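T-cell surface glycoprotein YE1/48 (Mus musculus, PDB 1QO3) serves, through its extracellular C-type lectin-like domain, as a natural killer cell receptor for H-2d class I MHC alleles, inhibiting the cell and preventing target lysis. Local coordinates at residues Tyr27-Arg32 and Phe124-Gly129. The protein carries 1 engineered substitution. Residues are numbered along the deposited sequence; the frame is centred on the assembly and turned at random.
Sequences YFVMDR and FICICG
Tyr27 and Cys128, like Val29 and Cys126, form hydrogen-bonded antiparallel pairs, and the strand axes run 155° apart. Tyr27 N gives to Cys128 O at 2.8 Å, and Cys128 N returns a nearly straight bond (175°) to Tyr27 O. In the second pair Val29 N reaches Cys126 O at 2.9 Å, and Cys126 N closes the pair on Val29 O at 3.1 Å. Phe28 and Ile127 form the non-hydrogen-bonded pair between them. Their side chains run alongside each other: Phe28 CE2 lies 3.6 Å from Ile127 CD1, while Ile127 CG2 sits over one ring face, toward the rim. Val29, Cys126 and Cys128 share the opposite sheet face; with Val29 CG1 anti to the backbone N (chi1 -175°), Val29 CG2 falls beside that N and comes 3.9 Å from Cys128 SG. Past the pairing, Met30 bends at chi2 and chi3, bringing CE to 3.7 Å from Ile125 CD1. One water accepts from Ile125 N and, weakly, from Arg32 NH1. Disulfides Cys126-Cys38 and Cys128-Cys42 tie this face to helix 35-44, while Ile127 packs on Val72 and Leu110. Strand 24-30 lies between strands 16-21 and 124-131 in the C-type lectin-like fold, and strand 124-131 continues the sheet to strand 70-77 in parallel.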
loop_
_atom_site.group_PDB
_atom_site.type_symbol
_atom_site.label_atom_id
_atom_site.label_comp_id
_atom_site.label_asym_id
_atom_site.label_seq_id
_atom_site.Cartn_x
_atom_site.Cartn_y
_atom_site.Cartn_z
ATOM N N TYR C 27 -7.667 -23.979 -10.718
ATOM C CA TYR C 27 -6.981 -24.077 -12.003
ATOM C C TYR C 27 -7.737 -23.254 -13.042
ATOM O O TYR C 27 -8.933 -23.443 -13.250
ATOM C CB TYR C 27 -6.886 -25.542 -12.446
ATOM C CG TYR C 27 -6.207 -26.422 -11.419
ATOM C CD1 TYR C 27 -6.882 -26.818 -10.265
ATOM C CD2 TYR C 27 -4.858 -26.781 -11.554
ATOM C CE1 TYR C 27 -6.238 -27.540 -9.262
ATOM C CE2 TYR C 27 -4.194 -27.509 -10.548
ATOM C CZ TYR C 27 -4.893 -27.881 -9.406
ATOM O OH TYR C 27 -4.264 -28.571 -8.394
ATOM N N PHE C 28 -7.034 -22.322 -13.672
ATOM C CA PHE C 28 -7.634 -21.471 -14.680
ATOM C C PHE C 28 -7.286 -21.994 -16.065
ATOM O O PHE C 28 -6.136 -21.903 -16.507
ATOM C CB PHE C 28 -7.143 -20.031 -14.507
ATOM C CG PHE C 28 -7.612 -19.383 -13.228
ATOM C CD1 PHE C 28 -7.097 -19.782 -11.999
ATOM C CD2 PHE C 28 -8.587 -18.392 -13.254
ATOM C CE1 PHE C 28 -7.547 -19.200 -10.809
ATOM C CE2 PHE C 28 -9.050 -17.800 -12.070
ATOM C CZ PHE C 28 -8.527 -18.206 -10.847
ATOM N N VAL C 29 -8.290 -22.574 -16.721
ATOM C CA VAL C 29 -8.156 -23.130 -18.064
ATOM C C VAL C 29 -8.257 -21.946 -19.006
ATOM O O VAL C 29 -9.349 -21.409 -19.215
ATOM C CB VAL C 29 -9.311 -24.109 -18.382
ATOM C CG1 VAL C 29 -9.086 -24.760 -19.743
ATOM C CG2 VAL C 29 -9.417 -25.167 -17.294
ATOM N N MET C 30 -7.130 -21.540 -19.580
ATOM C CA MET C 30 -7.128 -20.383 -20.469
ATOM C C MET C 30 -7.800 -20.555 -21.844
ATOM O O MET C 30 -8.161 -19.560 -22.471
ATOM C CB MET C 30 -5.701 -19.846 -20.615
ATOM C CG MET C 30 -5.014 -19.535 -19.273
ATOM S SD MET C 30 -5.956 -18.491 -18.119
ATOM C CE MET C 30 -5.575 -16.826 -18.740
ATOM N N ASP C 31 -7.973 -21.792 -22.313
ATOM C CA ASP C 31 -8.664 -22.031 -23.596
ATOM C C ASP C 31 -10.141 -21.746 -23.332
ATOM O O ASP C 31 -10.847 -22.594 -22.781
ATOM C CB ASP C 31 -8.562 -23.498 -24.046
ATOM C CG ASP C 31 -7.226 -23.846 -24.685
ATOM O OD1 ASP C 31 -6.387 -22.940 -24.891
ATOM O OD2 ASP C 31 -7.028 -25.048 -24.989
ATOM N N ARG C 32 -10.610 -20.565 -23.713
ATOM C CA ARG C 32 -12.000 -20.199 -23.490
ATOM C C ARG C 32 -12.997 -21.254 -23.971
ATOM O O ARG C 32 -12.839 -21.832 -25.041
ATOM C CB ARG C 32 -12.284 -18.846 -24.143
ATOM C CG ARG C 32 -11.787 -17.676 -23.303
ATOM C CD ARG C 32 -10.878 -16.719 -24.068
ATOM N NE ARG C 32 -11.578 -15.798 -24.967
ATOM C CZ ARG C 32 -12.556 -14.967 -24.604
ATOM N NH1 ARG C 32 -12.986 -14.930 -23.348
ATOM N NH2 ARG C 32 -13.088 -14.143 -25.499
ATOM N N PHE C 124 -15.537 -18.359 -22.164
ATOM C CA PHE C 124 -14.710 -17.660 -21.190
ATOM C C PHE C 124 -13.803 -18.664 -20.499
ATOM O O PHE C 124 -14.042 -19.875 -20.552
ATOM C CB PHE C 124 -15.568 -16.978 -20.120
ATOM C CG PHE C 124 -16.476 -15.907 -20.653
ATOM C CD1 PHE C 124 -17.700 -16.237 -21.226
ATOM C CD2 PHE C 124 -16.099 -14.563 -20.590
ATOM C CE1 PHE C 124 -18.541 -15.237 -21.733
ATOM C CE2 PHE C 124 -16.934 -13.555 -21.094
ATOM C CZ PHE C 124 -18.160 -13.894 -21.668
ATOM N N ILE C 125 -12.761 -18.148 -19.852
ATOM C CA ILE C 125 -11.817 -18.960 -19.090
ATOM C C ILE C 125 -12.624 -19.833 -18.125
ATOM O O ILE C 125 -13.720 -19.445 -17.715
ATOM C CB ILE C 125 -10.893 -18.043 -18.254
ATOM C CG1 ILE C 125 -9.955 -17.261 -19.183
ATOM C CG2 ILE C 125 -10.133 -18.852 -17.222
ATOM C CD1 ILE C 125 -9.243 -16.101 -18.489
ATOM N N CYS C 126 -12.099 -21.005 -17.772
ATOM C CA CYS C 126 -12.785 -21.882 -16.820
ATOM C C CYS C 126 -12.035 -21.894 -15.500
ATOM O O CYS C 126 -10.808 -21.969 -15.502
ATOM C CB CYS C 126 -12.787 -23.338 -17.273
ATOM S SG CYS C 126 -13.305 -23.743 -18.954
ATOM N N ILE C 127 -12.746 -21.826 -14.378
ATOM C CA ILE C 127 -12.065 -21.940 -13.096
ATOM C C ILE C 127 -12.466 -23.308 -12.530
ATOM O O ILE C 127 -13.638 -23.534 -12.223
ATOM C CB ILE C 127 -12.474 -20.860 -12.069
ATOM C CG1 ILE C 127 -12.179 -19.459 -12.601
ATOM C CG2 ILE C 127 -11.676 -21.064 -10.780
ATOM C CD1 ILE C 127 -12.543 -18.360 -11.603
ATOM N N CYS C 128 -11.505 -24.225 -12.433
ATOM C CA CYS C 128 -11.772 -25.557 -11.888
ATOM C C CYS C 128 -11.271 -25.613 -10.438
ATOM O O CYS C 128 -10.177 -25.145 -10.132
ATOM C CB CYS C 128 -11.075 -26.645 -12.716
ATOM S SG CYS C 128 -11.539 -26.785 -14.487
ATOM N N GLY C 129 -12.079 -26.188 -9.553
ATOM C CA GLY C 129 -11.702 -26.277 -8.154
ATOM C C GLY C 129 -11.364 -27.672 -7.669
ATOM O O GLY C 129 -11.915 -28.671 -8.153
HETATM O O HOH W 1 -12.470 -15.252 -20.350
#